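Local coordinates for protein acetyltransferase, GNAT family (Bacillus anthracis str. Sterne, PDB 3FBU) that binds coenzyme A and probably transfers the acetyl group of acetyl-coenzyme A to an acceptor that is not identified here, at residues L8-F13 / F59-I64; I68-I73 / W88-K93. All blocks are in the same frame, centred on the assembly; numbering follows the deposited sequence.

After the short edge strand 3-4, strand 8-10 is the next to join the sheet. The chain then runs through helices 18-25 and 41-50 and returns as strand 58-63, where contact 1 (8-13 with 59-64) closes a loop that holds both helices with an antiparallel pairing. A short turn leads into strand 68-79, which lies against strand 58-63. The hairpin to strand 83-90 follows, and contact 2 (68-73 with 88-93) closes it. The two contacts come in series and neither encloses the other. They join directly: Phe59 N lies 2.8 Å from Ile73 O, a probable hydrogen bond. Four strands are thus tied side by side, up to strand 83-90, which forms one side of the coenzyme A pocket.

Contact 1 of 2, residues L8-F13 / F59-I64; sequences LLIRKF and FPVILI
Pro60 lies over one face of the Phe13 ring. Its CD sits 3.5 Å from the ring centroid, only 9° off the ring normal, so this is a CH-pi contact made almost over the centre. The same CD approaches Arg11 O at 3.0 Å, which leaves the proline ring tightly packed between a carbonyl and an aromatic face. Phe59 meets the 8-13 segment differently: Arg11 O and Lys12 CG both lie at the edge of its ring. Lys12 runs alongside Phe59, and its NZ goes on to bond Gly53 O. Ile10 crosses Phe59 at about a right angle, with CG2 3.6 Å from Phe59 CB.

Strands 8-10 and 58-63 are antiparallel neighbours in the mixed sheet of the GNAT fold. Leu9 and Ile62 form a hydrogen-bonded pair: Ile62 N donates to Leu9 O at 2.8 Å, nearly straight at 177°, and Leu9 N returns a bond to Ile62 O. Their side chains lie side by side, with Leu9 CD1 3.6 Å from Ile62 CB. On the other face, both methyls of Leu8 reach Val61 CG1, and Leu8 also packs on helix 99-114.

Arg11 starts away from strand 58-63. Its CG stands between the backbone N and the carbonyl carbon (chi1 64°). The chain runs extended to NE and then turns, which sets NH2 3.6 Å from Ile62 CD1. NH1 donates to Lys12 O in the guanidinium plane and also makes a salt bridge with Asp17, two partners that would limit rotation of the group.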
loop_
_atom_site.group_PDB
_atom_site.type_symbol
_atom_site.label_atom_id
_atom_site.label_comp_id
_atom_site.label_asym_id
_atom_site.label_seq_id
_atom_site.Cartn_x
_atom_site.Cartn_y
_atom_site.Cartn_z
ATOM N N LEU A 8 -10.363 -13.846 -15.068
ATOM C CA LEU A 8 -10.265 -14.913 -14.067
ATOM C C LEU A 8 -11.547 -15.688 -13.951
ATOM O O LEU A 8 -12.616 -15.246 -14.388
ATOM C CB LEU A 8 -9.888 -14.325 -12.691
ATOM C CG LEU A 8 -10.735 -13.178 -12.154
ATOM C CD1 LEU A 8 -11.973 -13.709 -11.426
ATOM C CD2 LEU A 8 -9.894 -12.227 -11.260
ATOM N N LEU A 9 -11.439 -16.859 -13.341
ATOM C CA LEU A 9 -12.588 -17.648 -12.987
ATOM C C LEU A 9 -12.497 -18.036 -11.519
ATOM O O LEU A 9 -11.416 -18.044 -10.938
ATOM C CB LEU A 9 -12.705 -18.899 -13.850
ATOM C CG LEU A 9 -11.616 -19.971 -13.851
ATOM C CD1 LEU A 9 -11.709 -20.934 -12.638
ATOM C CD2 LEU A 9 -11.747 -20.775 -15.177
ATOM N N ILE A 10 -13.649 -18.350 -10.950
ATOM C CA ILE A 10 -13.736 -18.824 -9.575
ATOM C C ILE A 10 -14.369 -20.192 -9.645
ATOM O O ILE A 10 -15.376 -20.389 -10.317
ATOM C CB ILE A 10 -14.608 -17.905 -8.706
ATOM C CG1 ILE A 10 -14.093 -16.464 -8.811
ATOM C CG2 ILE A 10 -14.589 -18.374 -7.260
ATOM C CD1 ILE A 10 -14.958 -15.454 -8.146
ATOM N N ARG A 11 -13.790 -21.148 -8.938
ATOM C CA ARG A 11 -14.325 -22.496 -8.921
ATOM C C ARG A 11 -14.140 -23.061 -7.508
ATOM O O ARG A 11 -13.615 -22.370 -6.626
ATOM C CB ARG A 11 -13.618 -23.355 -9.992
ATOM C CG ARG A 11 -12.100 -23.567 -9.764
ATOM C CD ARG A 11 -11.540 -24.718 -10.582
ATOM N NE ARG A 11 -10.074 -24.736 -10.640
ATOM C CZ ARG A 11 -9.265 -25.113 -9.634
ATOM N NH1 ARG A 11 -9.749 -25.495 -8.477
ATOM N NH2 ARG A 11 -7.944 -25.082 -9.788
ATOM N N LYS A 12 -14.595 -24.291 -7.274
ATOM C CA LYS A 12 -14.314 -24.961 -6.002
ATOM C C LYS A 12 -12.898 -25.565 -6.023
ATOM O O LYS A 12 -12.329 -25.814 -7.095
ATOM C CB LYS A 12 -15.390 -25.998 -5.667
ATOM C CG LYS A 12 -16.653 -25.364 -5.103
ATOM C CD LYS A 12 -17.882 -26.243 -5.218
ATOM C CE LYS A 12 -17.827 -27.464 -4.348
ATOM N NZ LYS A 12 -19.209 -28.091 -4.273
ATOM N N PHE A 13 -12.337 -25.754 -4.834
ATOM C CA PHE A 13 -10.981 -26.267 -4.661
ATOM C C PHE A 13 -10.891 -27.723 -5.138
ATOM O O PHE A 13 -11.849 -28.465 -4.999
ATOM C CB PHE A 13 -10.606 -26.255 -3.175
ATOM C CG PHE A 13 -10.014 -24.956 -2.691
ATOM C CD1 PHE A 13 -8.825 -24.485 -3.214
ATOM C CD2 PHE A 13 -10.616 -24.238 -1.651
ATOM C CE1 PHE A 13 -8.248 -23.291 -2.739
ATOM C CE2 PHE A 13 -10.067 -23.049 -1.194
ATOM C CZ PHE A 13 -8.878 -22.570 -1.731
ATOM N N PHE A 59 -13.108 -20.276 -2.122
ATOM C CA PHE A 59 -13.111 -20.637 -3.537
ATOM C C PHE A 59 -11.920 -20.032 -4.254
ATOM O O PHE A 59 -11.755 -18.826 -4.251
ATOM C CB PHE A 59 -14.418 -20.170 -4.194
ATOM C CG PHE A 59 -15.657 -20.621 -3.455
ATOM C CD1 PHE A 59 -16.266 -21.830 -3.771
ATOM C CD2 PHE A 59 -16.191 -19.854 -2.435
ATOM C CE1 PHE A 59 -17.391 -22.248 -3.099
ATOM C CE2 PHE A 59 -17.313 -20.272 -1.743
ATOM C CZ PHE A 59 -17.918 -21.466 -2.077
ATOM N N PRO A 60 -11.070 -20.879 -4.877
ATOM C CA PRO A 60 -9.893 -20.361 -5.550
ATOM C C PRO A 60 -10.240 -19.506 -6.753
ATOM O O PRO A 60 -11.250 -19.756 -7.413
ATOM C CB PRO A 60 -9.140 -21.641 -5.988
ATOM C CG PRO A 60 -10.187 -22.682 -6.036
ATOM C CD PRO A 60 -11.131 -22.352 -4.952
ATOM N N VAL A 61 -9.362 -18.545 -7.021
ATOM C CA VAL A 61 -9.463 -17.609 -8.105
ATOM C C VAL A 61 -8.309 -17.987 -9.058
ATOM O O VAL A 61 -7.134 -17.987 -8.676
ATOM C CB VAL A 61 -9.328 -16.151 -7.605
ATOM C CG1 VAL A 61 -9.352 -15.177 -8.782
ATOM C CG2 VAL A 61 -10.449 -15.796 -6.597
ATOM N N ILE A 62 -8.679 -18.323 -10.287
ATOM C CA ILE A 62 -7.750 -18.858 -11.274
ATOM C C ILE A 62 -7.660 -17.880 -12.445
ATOM O O ILE A 62 -8.678 -17.506 -13.007
ATOM C CB ILE A 62 -8.233 -20.218 -11.815
ATOM C CG1 ILE A 62 -8.516 -21.203 -10.689
ATOM C CG2 ILE A 62 -7.209 -20.811 -12.768
ATOM C CD1 ILE A 62 -7.299 -21.586 -9.918
ATOM N N LEU A 63 -6.439 -17.462 -12.777
ATOM C CA LEU A 63 -6.176 -16.631 -13.963
ATOM C C LEU A 63 -6.445 -17.455 -15.213
ATOM O O LEU A 63 -5.846 -18.513 -15.392
ATOM C CB LEU A 63 -4.729 -16.126 -13.957
ATOM C CG LEU A 63 -4.580 -14.661 -13.577
ATOM C CD1 LEU A 63 -3.187 -14.301 -13.028
ATOM C CD2 LEU A 63 -4.912 -13.822 -14.833
ATOM N N ILE A 64 -7.365 -16.981 -16.050
ATOM C CA ILE A 64 -7.702 -17.656 -17.297
ATOM C C ILE A 64 -6.524 -17.577 -18.287
ATOM O O ILE A 64 -5.925 -16.520 -18.496
ATOM C CB ILE A 64 -8.954 -17.046 -17.966
ATOM C CG1 ILE A 64 -10.207 -17.257 -17.106
ATOM C CG2 ILE A 64 -9.186 -17.706 -19.338
ATOM C CD1 ILE A 64 -11.376 -16.350 -17.473
#

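Contact 2 of 2, residues I68-I73 / W88-K93; sequences ILVGHI and WVFNPK. With COA (coenzyme A), chain C.
The hairpin of strands 68-79 and 83-90 supplies part of the coenzyme A pocket, and this contact pairs its two arms. His72 and Val89 are the hydrogen-bonded pair. His72 N donates to Val89 O at 2.8 Å, and Val89 N to His72 O. Further along, Asn91 N reaches Val70 O. The His72 ring lies alongside Val89, with CE1 3.7 Å from Val89 CB, while ND1 is bonded to Tyr24 OH.

On the opposite face, Phe90 turns one ring face to Gly71 CA. Gly71 CA is 4.1 Å from the ring centroid, a CH-pi contact offset toward the rim. Without a side chain at Gly71, the two strands close to a CA-CA distance of 3.9 Å at this pair. Val70 CG2 meets the same ring at CE2. Ile73 CD1 comes to the indole edge of Trp88, whose NE1 bonds Ser131 OG.

The Asn91 amide bonds in two directions. Its OD1 accepts from Lys93 N in an Asx turn, and its ND2 donates to a water that in turn donates to Leu69 O.

Coenzyme A adds to strand 83-90 like a further short strand. Phe90 N donates to coenzyme A O9P at 2.8 Å, and coenzyme A N4P donates to Trp88 O. Backbone groups of one strand therefore help hold the pantetheine arm, while the pairing with 68-73 uses Val89 N and O and, beyond Phe90, Asn91 N.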
loop_
_atom_site.group_PDB
_atom_site.type_symbol
_atom_site.label_atom_id
_atom_site.label_comp_id
_atom_site.label_asym_id
_atom_site.label_seq_id
_atom_site.Cartn_x
_atom_site.Cartn_y
_atom_site.Cartn_z
ATOM N N ILE A 68 -3.224 -19.998 -13.459
ATOM C CA ILE A 68 -2.471 -19.804 -12.220
ATOM C C ILE A 68 -3.487 -19.469 -11.119
ATOM O O ILE A 68 -4.345 -18.620 -11.335
ATOM C CB ILE A 68 -1.508 -18.618 -12.366
ATOM C CG1 ILE A 68 -0.333 -18.973 -13.284
ATOM C CG2 ILE A 68 -0.946 -18.126 -11.020
ATOM C CD1 ILE A 68 0.579 -17.784 -13.519
ATOM N N LEU A 69 -3.380 -20.144 -9.973
ATOM C CA LEU A 69 -4.192 -19.810 -8.775
ATOM C C LEU A 69 -3.523 -18.633 -8.069
ATOM O O LEU A 69 -2.397 -18.744 -7.588
ATOM C CB LEU A 69 -4.306 -21.017 -7.842
ATOM C CG LEU A 69 -5.199 -20.973 -6.588
ATOM C CD1 LEU A 69 -5.595 -22.368 -6.131
ATOM C CD2 LEU A 69 -4.500 -20.231 -5.476
ATOM N N VAL A 70 -4.220 -17.509 -8.017
ATOM C CA VAL A 70 -3.665 -16.290 -7.500
ATOM C C VAL A 70 -4.253 -15.897 -6.146
ATOM O O VAL A 70 -3.778 -14.968 -5.509
ATOM C CB VAL A 70 -3.846 -15.144 -8.527
ATOM C CG1 VAL A 70 -3.069 -15.503 -9.817
ATOM C CG2 VAL A 70 -5.330 -14.862 -8.838
ATOM N N GLY A 71 -5.288 -16.599 -5.711
ATOM C CA GLY A 71 -5.878 -16.306 -4.407
ATOM C C GLY A 71 -7.171 -17.055 -4.216
ATOM O O GLY A 71 -7.502 -17.964 -4.976
ATOM N N HIS A 72 -7.879 -16.717 -3.147
ATOM C CA HIS A 72 -9.208 -17.254 -2.950
ATOM C C HIS A 72 -10.197 -16.206 -2.414
ATOM O O HIS A 72 -9.826 -15.199 -1.782
ATOM C CB HIS A 72 -9.177 -18.534 -2.084
ATOM C CG HIS A 72 -8.845 -18.316 -0.633
ATOM N ND1 HIS A 72 -7.562 -18.450 -0.136
ATOM C CD2 HIS A 72 -9.631 -18.010 0.437
ATOM C CE1 HIS A 72 -7.565 -18.215 1.163
ATOM N NE2 HIS A 72 -8.802 -17.938 1.540
ATOM N N ILE A 73 -11.454 -16.446 -2.757
ATOM C CA ILE A 73 -12.587 -15.684 -2.250
ATOM C C ILE A 73 -13.245 -16.462 -1.114
ATOM O O ILE A 73 -13.501 -17.685 -1.223
ATOM C CB ILE A 73 -13.625 -15.422 -3.384
ATOM C CG1 ILE A 73 -13.099 -14.366 -4.382
ATOM C CG2 ILE A 73 -14.992 -15.038 -2.795
ATOM C CD1 ILE A 73 -13.010 -12.924 -3.858
ATOM N N TRP A 88 -11.429 -12.175 1.041
ATOM C CA TRP A 88 -10.457 -12.412 -0.027
ATOM C C TRP A 88 -9.073 -12.520 0.571
ATOM O O TRP A 88 -8.748 -11.770 1.468
ATOM C CB TRP A 88 -10.491 -11.238 -1.023
ATOM C CG TRP A 88 -10.866 -9.932 -0.398
ATOM C CD1 TRP A 88 -10.094 -9.126 0.386
ATOM C CD2 TRP A 88 -12.139 -9.302 -0.481
ATOM N NE1 TRP A 88 -10.815 -8.014 0.792
ATOM C CE2 TRP A 88 -12.073 -8.098 0.269
ATOM C CE3 TRP A 88 -13.337 -9.638 -1.110
ATOM C CZ2 TRP A 88 -13.161 -7.258 0.415
ATOM C CZ3 TRP A 88 -14.404 -8.802 -0.970
ATOM C CH2 TRP A 88 -14.315 -7.621 -0.231
ATOM N N VAL A 89 -8.260 -13.445 0.052
ATOM C CA VAL A 89 -6.851 -13.567 0.413
ATOM C C VAL A 89 -6.103 -13.931 -0.878
ATOM O O VAL A 89 -6.449 -14.921 -1.537
ATOM C CB VAL A 89 -6.599 -14.673 1.463
ATOM C CG1 VAL A 89 -5.108 -14.690 1.887
ATOM C CG2 VAL A 89 -7.594 -14.536 2.715
ATOM N N PHE A 90 -5.109 -13.112 -1.225
ATOM C CA PHE A 90 -4.434 -13.214 -2.516
ATOM C C PHE A 90 -2.929 -13.302 -2.323
ATOM O O PHE A 90 -2.391 -12.974 -1.260
ATOM C CB PHE A 90 -4.806 -12.033 -3.434
ATOM C CG PHE A 90 -6.096 -12.236 -4.165
ATOM C CD1 PHE A 90 -7.297 -12.225 -3.481
ATOM C CD2 PHE A 90 -6.117 -12.444 -5.513
ATOM C CE1 PHE A 90 -8.463 -12.444 -4.130
ATOM C CE2 PHE A 90 -7.288 -12.644 -6.166
ATOM C CZ PHE A 90 -8.470 -12.642 -5.479
ATOM N N ASN A 91 -2.285 -13.825 -3.352
ATOM C CA ASN A 91 -0.852 -13.971 -3.443
ATOM C C ASN A 91 -0.251 -12.615 -3.783
ATOM O O ASN A 91 -0.627 -12.021 -4.808
ATOM C CB ASN A 91 -0.524 -14.998 -4.541
ATOM C CG ASN A 91 0.955 -15.333 -4.635
ATOM O OD1 ASN A 91 1.823 -14.471 -4.485
ATOM N ND2 ASN A 91 1.250 -16.606 -4.903
ATOM N N PRO A 92 0.672 -12.133 -2.948
ATOM C CA PRO A 92 1.304 -10.815 -3.146
ATOM C C PRO A 92 1.973 -10.639 -4.510
ATOM O O PRO A 92 2.101 -9.510 -4.970
ATOM C CB PRO A 92 2.363 -10.730 -2.055
ATOM C CG PRO A 92 2.159 -11.854 -1.140
ATOM C CD PRO A 92 1.159 -12.821 -1.736
ATOM N N LYS A 93 2.389 -11.729 -5.155
ATOM C CA LYS A 93 2.911 -11.605 -6.530
ATOM C C LYS A 93 1.906 -10.969 -7.460
ATOM O O LYS A 93 2.286 -10.426 -8.507
ATOM C CB LYS A 93 3.300 -12.946 -7.118
ATOM C CG LYS A 93 4.459 -13.573 -6.444
ATOM C CD LYS A 93 4.641 -14.981 -6.958
ATOM C CE LYS A 93 5.715 -15.714 -6.183
ATOM N NZ LYS A 93 7.025 -15.002 -6.223
HETATM N N1A COA C . -2.535 2.111 0.631
HETATM C C2A COA C . -3.619 2.604 -0.049
HETATM N N3A COA C . -4.185 1.878 -1.063
HETATM C C4A COA C . -3.663 0.661 -1.374
HETATM C C5A COA C . -2.571 0.143 -0.697
HETATM C C6A COA C . -2.005 0.878 0.342
HETATM N N6A COA C . -0.971 0.404 1.041
HETATM N N7A COA C . -2.291 -1.056 -1.225
HETATM C C8A COA C . -3.160 -1.312 -2.224
HETATM N N9A COA C . -4.015 -0.245 -2.330
HETATM C C1B COA C . -5.218 -0.107 -3.160
HETATM C C2B COA C . -4.944 -0.275 -4.656
HETATM O O2B COA C . -4.468 0.926 -5.252
HETATM C C3B COA C . -6.326 -0.678 -5.122
HETATM O O3B COA C . -7.150 0.465 -5.292
HETATM P P3B COA C . -7.316 1.250 -6.699
HETATM O O7A COA C . -8.480 2.186 -6.644
HETATM O O8A COA C . -6.022 1.974 -6.963
HETATM O O9A COA C . -7.563 0.190 -7.750
HETATM C C4B COA C . -6.866 -1.527 -3.961
HETATM O O4B COA C . -6.168 -1.108 -2.819
HETATM C C5B COA C . -6.631 -3.020 -4.154
HETATM O O5B COA C . -7.476 -3.445 -5.206
HETATM P P1A COA C . -7.177 -4.802 -5.998
HETATM O O1A COA C . -6.009 -4.579 -6.943
HETATM O O2A COA C . -8.409 -5.255 -6.677
HETATM O O3A COA C . -6.819 -5.804 -4.794
HETATM P P2A COA C . -5.661 -6.927 -4.790
HETATM O O4A COA C . -5.850 -7.832 -5.983
HETATM O O5A COA C . -4.299 -6.232 -4.687
HETATM O O6A COA C . -6.004 -7.688 -3.406
HETATM C CBP COA C . -6.259 -7.937 -1.045
HETATM C CCP COA C . -6.430 -6.999 -2.240
HETATM C CDP COA C . -7.014 -9.225 -1.418
HETATM C CEP COA C . -6.881 -7.176 0.127
HETATM C CAP COA C . -4.751 -8.213 -0.802
HETATM O OAP COA C . -4.069 -7.039 -0.388
HETATM C C9P COA C . -4.506 -9.235 0.266
HETATM O O9P COA C . -4.649 -10.572 -0.019
HETATM N N8P COA C . -4.241 -8.846 1.517
HETATM C C7P COA C . -3.827 -9.804 2.540
HETATM C C6P COA C . -4.974 -10.646 3.072
HETATM C C5P COA C . -6.047 -9.783 3.733
HETATM O O5P COA C . -5.785 -8.943 4.624
HETATM N N4P COA C . -7.278 -10.016 3.325
HETATM C C3P COA C . -8.404 -9.184 3.765
HETATM C C2P COA C . -8.958 -9.549 5.124
HETATM S S1P COA C . -10.465 -8.595 5.481
HETATM O O HOH W 1 -0.946 -18.664 -5.319
#